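Local coordinates for amidohydrolase (PDB 4F0L), which is a metal-dependent hydrolase of the amidohydrolase family that probably acts as a deaminase and carries a bound iron(III) ion here, at residues S256-Q268 with L276-H289. Numbering follows the deposited sequence.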
loop_
_atom_site.group_PDB
_atom_site.type_symbol
_atom_site.label_atom_id
_atom_site.label_comp_id
_atom_site.label_asym_id
_atom_site.label_seq_id
_atom_site.Cartn_x
_atom_site.Cartn_y
_atom_site.Cartn_z
ATOM N N SER B 256 -36.700 4.424 7.490
ATOM C CA SER B 256 -37.490 4.422 6.251
ATOM C C SER B 256 -37.984 3.059 5.777
ATOM O O SER B 256 -38.837 3.003 4.882
ATOM C CB SER B 256 -36.657 4.994 5.109
ATOM O OG SER B 256 -35.582 4.116 4.796
ATOM N N GLY B 257 -37.445 1.976 6.350
ATOM C CA GLY B 257 -37.702 0.627 5.854
ATOM C C GLY B 257 -36.829 0.284 4.655
ATOM O O GLY B 257 -36.959 -0.780 4.075
ATOM N N LYS B 258 -35.931 1.190 4.278
ATOM C CA LYS B 258 -35.104 1.031 3.077
ATOM C C LYS B 258 -33.621 1.258 3.405
ATOM O O LYS B 258 -33.269 1.978 4.344
ATOM C CB LYS B 258 -35.510 2.030 1.990
ATOM C CG LYS B 258 -36.845 1.757 1.318
ATOM C CD LYS B 258 -37.240 2.926 0.415
ATOM C CE LYS B 258 -38.682 2.852 -0.075
ATOM N NZ LYS B 258 -38.798 2.644 -1.546
ATOM N N ARG B 259 -32.764 0.638 2.607
ATOM C CA ARG B 259 -31.323 0.858 2.712
ATOM C C ARG B 259 -30.984 2.193 2.047
ATOM O O ARG B 259 -31.810 2.778 1.343
ATOM C CB ARG B 259 -30.567 -0.298 2.046
ATOM C CG ARG B 259 -30.865 -1.698 2.587
ATOM C CD ARG B 259 -30.293 -2.767 1.630
ATOM N NE ARG B 259 -28.829 -2.631 1.532
ATOM C CZ ARG B 259 -27.965 -3.195 2.373
ATOM N NH1 ARG B 259 -28.392 -4.000 3.354
ATOM N NH2 ARG B 259 -26.678 -2.957 2.242
ATOM N N PRO B 260 -29.770 2.717 2.286
ATOM C CA PRO B 260 -29.478 4.066 1.787
ATOM C C PRO B 260 -29.503 4.208 0.255
ATOM O O PRO B 260 -30.178 5.098 -0.259
ATOM C CB PRO B 260 -28.084 4.371 2.383
ATOM C CG PRO B 260 -28.091 3.553 3.649
ATOM C CD PRO B 260 -28.797 2.273 3.289
ATOM N N VAL B 261 -28.786 3.364 -0.487
ATOM C CA VAL B 261 -28.701 3.588 -1.936
ATOM C C VAL B 261 -30.111 3.380 -2.508
ATOM O O VAL B 261 -30.594 4.167 -3.291
ATOM C CB VAL B 261 -27.661 2.673 -2.630
ATOM C CG1 VAL B 261 -27.799 2.781 -4.149
ATOM C CG2 VAL B 261 -26.239 3.007 -2.140
ATOM N N GLU B 262 -30.774 2.332 -2.069
ATOM C CA GLU B 262 -32.141 2.063 -2.472
ATOM C C GLU B 262 -33.047 3.281 -2.229
ATOM O O GLU B 262 -33.822 3.694 -3.092
ATOM C CB GLU B 262 -32.628 0.842 -1.662
ATOM C CG GLU B 262 -34.059 0.440 -1.896
ATOM C CD GLU B 262 -34.576 -0.568 -0.905
ATOM O OE1 GLU B 262 -33.965 -0.805 0.166
ATOM O OE2 GLU B 262 -35.636 -1.123 -1.219
ATOM N N TRP B 263 -32.930 3.871 -1.054
ATOM C CA TRP B 263 -33.759 5.010 -0.727
ATOM C C TRP B 263 -33.480 6.146 -1.674
ATOM O O TRP B 263 -34.406 6.747 -2.256
ATOM C CB TRP B 263 -33.513 5.408 0.704
ATOM C CG TRP B 263 -34.460 6.467 1.124
ATOM C CD1 TRP B 263 -35.649 6.316 1.830
ATOM C CD2 TRP B 263 -34.360 7.889 0.828
ATOM N NE1 TRP B 263 -36.263 7.529 1.990
ATOM C CE2 TRP B 263 -35.546 8.506 1.405
ATOM C CE3 TRP B 263 -33.443 8.682 0.163
ATOM C CZ2 TRP B 263 -35.775 9.858 1.320
ATOM C CZ3 TRP B 263 -33.694 10.046 0.074
ATOM C CH2 TRP B 263 -34.836 10.615 0.636
ATOM N N LEU B 264 -32.188 6.417 -1.894
ATOM C CA LEU B 264 -31.792 7.462 -2.802
ATOM C C LEU B 264 -32.322 7.208 -4.238
ATOM O O LEU B 264 -32.853 8.115 -4.882
ATOM C CB LEU B 264 -30.263 7.619 -2.784
ATOM C CG LEU B 264 -29.705 8.858 -3.485
ATOM C CD1 LEU B 264 -30.205 10.115 -2.789
ATOM C CD2 LEU B 264 -28.169 8.823 -3.497
ATOM N N LEU B 265 -32.169 5.989 -4.743
ATOM C CA LEU B 265 -32.615 5.684 -6.113
ATOM C C LEU B 265 -34.142 5.826 -6.252
ATOM O O LEU B 265 -34.635 6.204 -7.309
ATOM C CB LEU B 265 -32.179 4.285 -6.535
ATOM C CG LEU B 265 -30.662 4.069 -6.624
ATOM C CD1 LEU B 265 -30.358 2.639 -7.038
ATOM C CD2 LEU B 265 -30.066 5.087 -7.595
ATOM N N ASP B 266 -34.870 5.545 -5.174
ATOM C CA ASP B 266 -36.335 5.660 -5.180
ATOM C C ASP B 266 -36.842 7.092 -5.050
ATOM O O ASP B 266 -37.966 7.378 -5.492
ATOM C CB ASP B 266 -36.968 4.853 -4.038
ATOM C CG ASP B 266 -36.890 3.347 -4.251
ATOM O OD1 ASP B 266 -36.484 2.900 -5.344
ATOM O OD2 ASP B 266 -37.263 2.602 -3.326
ATOM N N HIS B 267 -36.053 7.990 -4.461
ATOM C CA HIS B 267 -36.535 9.355 -4.190
ATOM C C HIS B 267 -35.897 10.439 -5.005
ATOM O O HIS B 267 -36.308 11.592 -4.923
ATOM C CB HIS B 267 -36.367 9.688 -2.716
ATOM C CG HIS B 267 -37.302 8.928 -1.830
ATOM N ND1 HIS B 267 -37.018 7.697 -1.369
ATOM C CD2 HIS B 267 -38.564 9.248 -1.350
ATOM C CE1 HIS B 267 -38.036 7.263 -0.612
ATOM N NE2 HIS B 267 -38.986 8.207 -0.608
ATOM N N GLN B 268 -34.858 10.113 -5.763
ATOM C CA GLN B 268 -34.224 11.091 -6.634
ATOM C C GLN B 268 -34.063 10.458 -8.006
ATOM O O GLN B 268 -33.964 9.237 -8.141
ATOM C CB GLN B 268 -32.868 11.511 -6.068
ATOM C CG GLN B 268 -32.945 12.338 -4.797
ATOM C CD GLN B 268 -33.516 13.733 -5.035
ATOM O OE1 GLN B 268 -33.307 14.340 -6.091
ATOM N NE2 GLN B 268 -34.255 14.244 -4.056
ATOM N N LEU B 276 -21.896 8.658 -6.025
ATOM C CA LEU B 276 -22.247 8.197 -4.684
ATOM C C LEU B 276 -20.962 7.752 -4.084
ATOM O O LEU B 276 -20.347 6.807 -4.563
ATOM C CB LEU B 276 -23.247 7.040 -4.725
ATOM C CG LEU B 276 -24.520 7.216 -5.546
ATOM C CD1 LEU B 276 -25.516 6.076 -5.257
ATOM C CD2 LEU B 276 -25.129 8.592 -5.338
ATOM N N ILE B 277 -20.544 8.454 -3.047
ATOM C CA ILE B 277 -19.248 8.222 -2.411
ATOM C C ILE B 277 -19.326 6.996 -1.473
ATOM O O ILE B 277 -20.254 6.857 -0.664
ATOM C CB ILE B 277 -18.762 9.469 -1.638
ATOM C CG1 ILE B 277 -18.860 10.718 -2.528
ATOM C CG2 ILE B 277 -17.308 9.282 -1.163
ATOM C CD1 ILE B 277 -17.957 10.655 -3.761
ATOM N N HIS B 278 -18.334 6.115 -1.604
ATOM C CA HIS B 278 -18.287 4.817 -0.903
ATOM C C HIS B 278 -19.232 3.790 -1.461
ATOM O O HIS B 278 -18.782 2.832 -2.143
ATOM C CB HIS B 278 -18.410 4.960 0.629
ATOM C CG HIS B 278 -17.457 5.971 1.207
ATOM N ND1 HIS B 278 -16.126 5.871 1.050
ATOM C CD2 HIS B 278 -17.691 7.151 1.923
ATOM C CE1 HIS B 278 -15.523 6.920 1.645
ATOM N NE2 HIS B 278 -16.488 7.719 2.164
ATOM N N ALA B 279 -20.536 3.946 -1.192
ATOM C CA ALA B 279 -21.529 2.970 -1.626
ATOM C C ALA B 279 -21.030 1.574 -1.245
ATOM O O ALA B 279 -21.184 0.631 -2.012
ATOM C CB ALA B 279 -21.748 3.046 -3.130
ATOM N N THR B 280 -20.464 1.457 -0.036
ATOM C CA THR B 280 -19.731 0.262 0.370
ATOM C C THR B 280 -20.640 -0.918 0.723
ATOM O O THR B 280 -20.278 -2.066 0.435
ATOM C CB THR B 280 -18.834 0.565 1.569
ATOM O OG1 THR B 280 -18.064 1.741 1.262
ATOM C CG2 THR B 280 -17.932 -0.647 1.935
ATOM N N HIS B 281 -21.792 -0.646 1.317
ATOM C CA HIS B 281 -22.696 -1.698 1.732
ATOM C C HIS B 281 -23.935 -1.627 0.885
ATOM O O HIS B 281 -24.890 -0.888 1.183
ATOM C CB HIS B 281 -23.007 -1.597 3.237
ATOM C CG HIS B 281 -21.769 -1.603 4.099
ATOM N ND1 HIS B 281 -21.175 -2.741 4.514
ATOM C CD2 HIS B 281 -20.975 -0.562 4.549
ATOM C CE1 HIS B 281 -20.058 -2.445 5.209
ATOM N NE2 HIS B 281 -19.932 -1.112 5.234
ATOM N N MET B 282 -23.942 -2.419 -0.181
ATOM C CA MET B 282 -25.114 -2.534 -1.049
ATOM C C MET B 282 -25.513 -3.989 -1.252
ATOM O O MET B 282 -24.652 -4.883 -1.304
ATOM C CB MET B 282 -24.811 -1.948 -2.412
ATOM C CG MET B 282 -24.690 -0.449 -2.438
ATOM S SD MET B 282 -24.572 0.225 -4.118
ATOM C CE MET B 282 -23.069 -0.574 -4.694
ATOM N N SER B 283 -26.819 -4.223 -1.363
ATOM C CA SER B 283 -27.326 -5.522 -1.821
ATOM C C SER B 283 -27.015 -5.670 -3.296
ATOM O O SER B 283 -26.571 -4.712 -3.938
ATOM C CB SER B 283 -28.834 -5.644 -1.600
ATOM O OG SER B 283 -29.506 -4.698 -2.413
ATOM N N ASP B 284 -27.240 -6.872 -3.823
ATOM C CA ASP B 284 -26.973 -7.139 -5.228
ATOM C C ASP B 284 -27.932 -6.312 -6.087
ATOM O O ASP B 284 -27.505 -5.756 -7.099
ATOM C CB ASP B 284 -27.025 -8.655 -5.548
ATOM C CG ASP B 284 -25.785 -9.420 -5.020
ATOM O OD1 ASP B 284 -24.788 -8.789 -4.571
ATOM O OD2 ASP B 284 -25.795 -10.672 -5.055
ATOM N N GLU B 285 -29.180 -6.162 -5.638
ATOM C CA GLU B 285 -30.170 -5.353 -6.353
ATOM C C GLU B 285 -29.831 -3.867 -6.364
ATOM O O GLU B 285 -29.943 -3.230 -7.410
ATOM C CB GLU B 285 -31.589 -5.537 -5.771
ATOM N N GLU B 286 -29.417 -3.313 -5.225
ATOM C CA GLU B 286 -28.961 -1.917 -5.183
ATOM C C GLU B 286 -27.784 -1.689 -6.125
ATOM O O GLU B 286 -27.738 -0.698 -6.829
ATOM C CB GLU B 286 -28.491 -1.536 -3.789
ATOM C CG GLU B 286 -29.558 -0.999 -2.869
ATOM C CD GLU B 286 -29.036 -0.828 -1.445
ATOM O OE1 GLU B 286 -28.302 -1.708 -0.955
ATOM O OE2 GLU B 286 -29.342 0.208 -0.832
ATOM N N THR B 287 -26.855 -2.636 -6.143
ATOM C CA THR B 287 -25.644 -2.515 -6.968
ATOM C C THR B 287 -26.009 -2.404 -8.444
ATOM O O THR B 287 -25.548 -1.487 -9.160
ATOM C CB THR B 287 -24.697 -3.713 -6.752
ATOM O OG1 THR B 287 -24.361 -3.805 -5.371
ATOM C CG2 THR B 287 -23.404 -3.611 -7.613
ATOM N N LYS B 288 -26.866 -3.315 -8.889
ATOM C CA LYS B 288 -27.340 -3.328 -10.271
ATOM C C LYS B 288 -28.119 -2.077 -10.656
ATOM O O LYS B 288 -27.874 -1.510 -11.719
ATOM C CB LYS B 288 -28.194 -4.569 -10.535
ATOM C CG LYS B 288 -27.401 -5.871 -10.476
ATOM C CD LYS B 288 -28.305 -7.109 -10.506
ATOM C CE LYS B 288 -27.452 -8.367 -10.683
ATOM N NZ LYS B 288 -28.084 -9.618 -10.183
ATOM N N HIS B 289 -29.037 -1.645 -9.787
ATOM C CA HIS B 289 -29.864 -0.480 -10.071
ATOM C C HIS B 289 -28.992 0.738 -10.129
ATOM O O HIS B 289 -29.220 1.627 -10.954
ATOM C CB HIS B 289 -30.954 -0.273 -9.029
ATOM C CG HIS B 289 -32.042 -1.332 -9.050
ATOM N ND1 HIS B 289 -32.617 -1.812 -7.920
ATOM C CD2 HIS B 289 -32.664 -1.985 -10.111
ATOM C CE1 HIS B 289 -33.565 -2.731 -8.237
ATOM N NE2 HIS B 289 -33.607 -2.831 -9.580
#
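The R259 chain leaves the backbone with CG anti to the carbonyl carbon (chi1 -57°) and then bends at chi3 (62°), which turns the guanidinium toward E286. The E286 chain runs extended beyond CG and carries its carboxylate to the start of helix 260-267. The two side chains cross at about a right angle, with their flat groups 86° apart. R259 NE forms a salt bridge to E286 OE1 at 2.7 Å, approaching from above the carboxylate plane. E286 OE1 also accepts from S283 N through its anti lone pair at 2.9 Å. The other oxygen, E286 OE2, uses its anti lone pair for the backbone N of E262, 2.8 Å away. One buried carboxylate is therefore gripped by three N-H groups, which fix its rotation. The R259 charge and the nearby start of helix 260-267 would probably stabilise its negative form. R259 NH2 also makes a weak bond to H281 O, at the guanidinium edge.

S283 OG accepts from E286 N, so S283 and E286 form a capping box at the start of helix 284-293. E286 thus serves both helix starts.

Apolar contacts lie alongside. V261 CG2 packs on M282 SD at 3.8 Å. L264 and L276 meet tip to tip through their CD2 atoms, 3.6 Å apart. L265 CD1 rests on H289 CB. Beyond L276, strand 238-242 continues the packing with I240 and V242 and carries the iron ligand H241.

The axes of the two short helical segments approach to 9.4 Å. Neighbouring helices packed outside a parallel strand, here 274-276, are characteristic of the TIM-barrel fold of the amidohydrolase family.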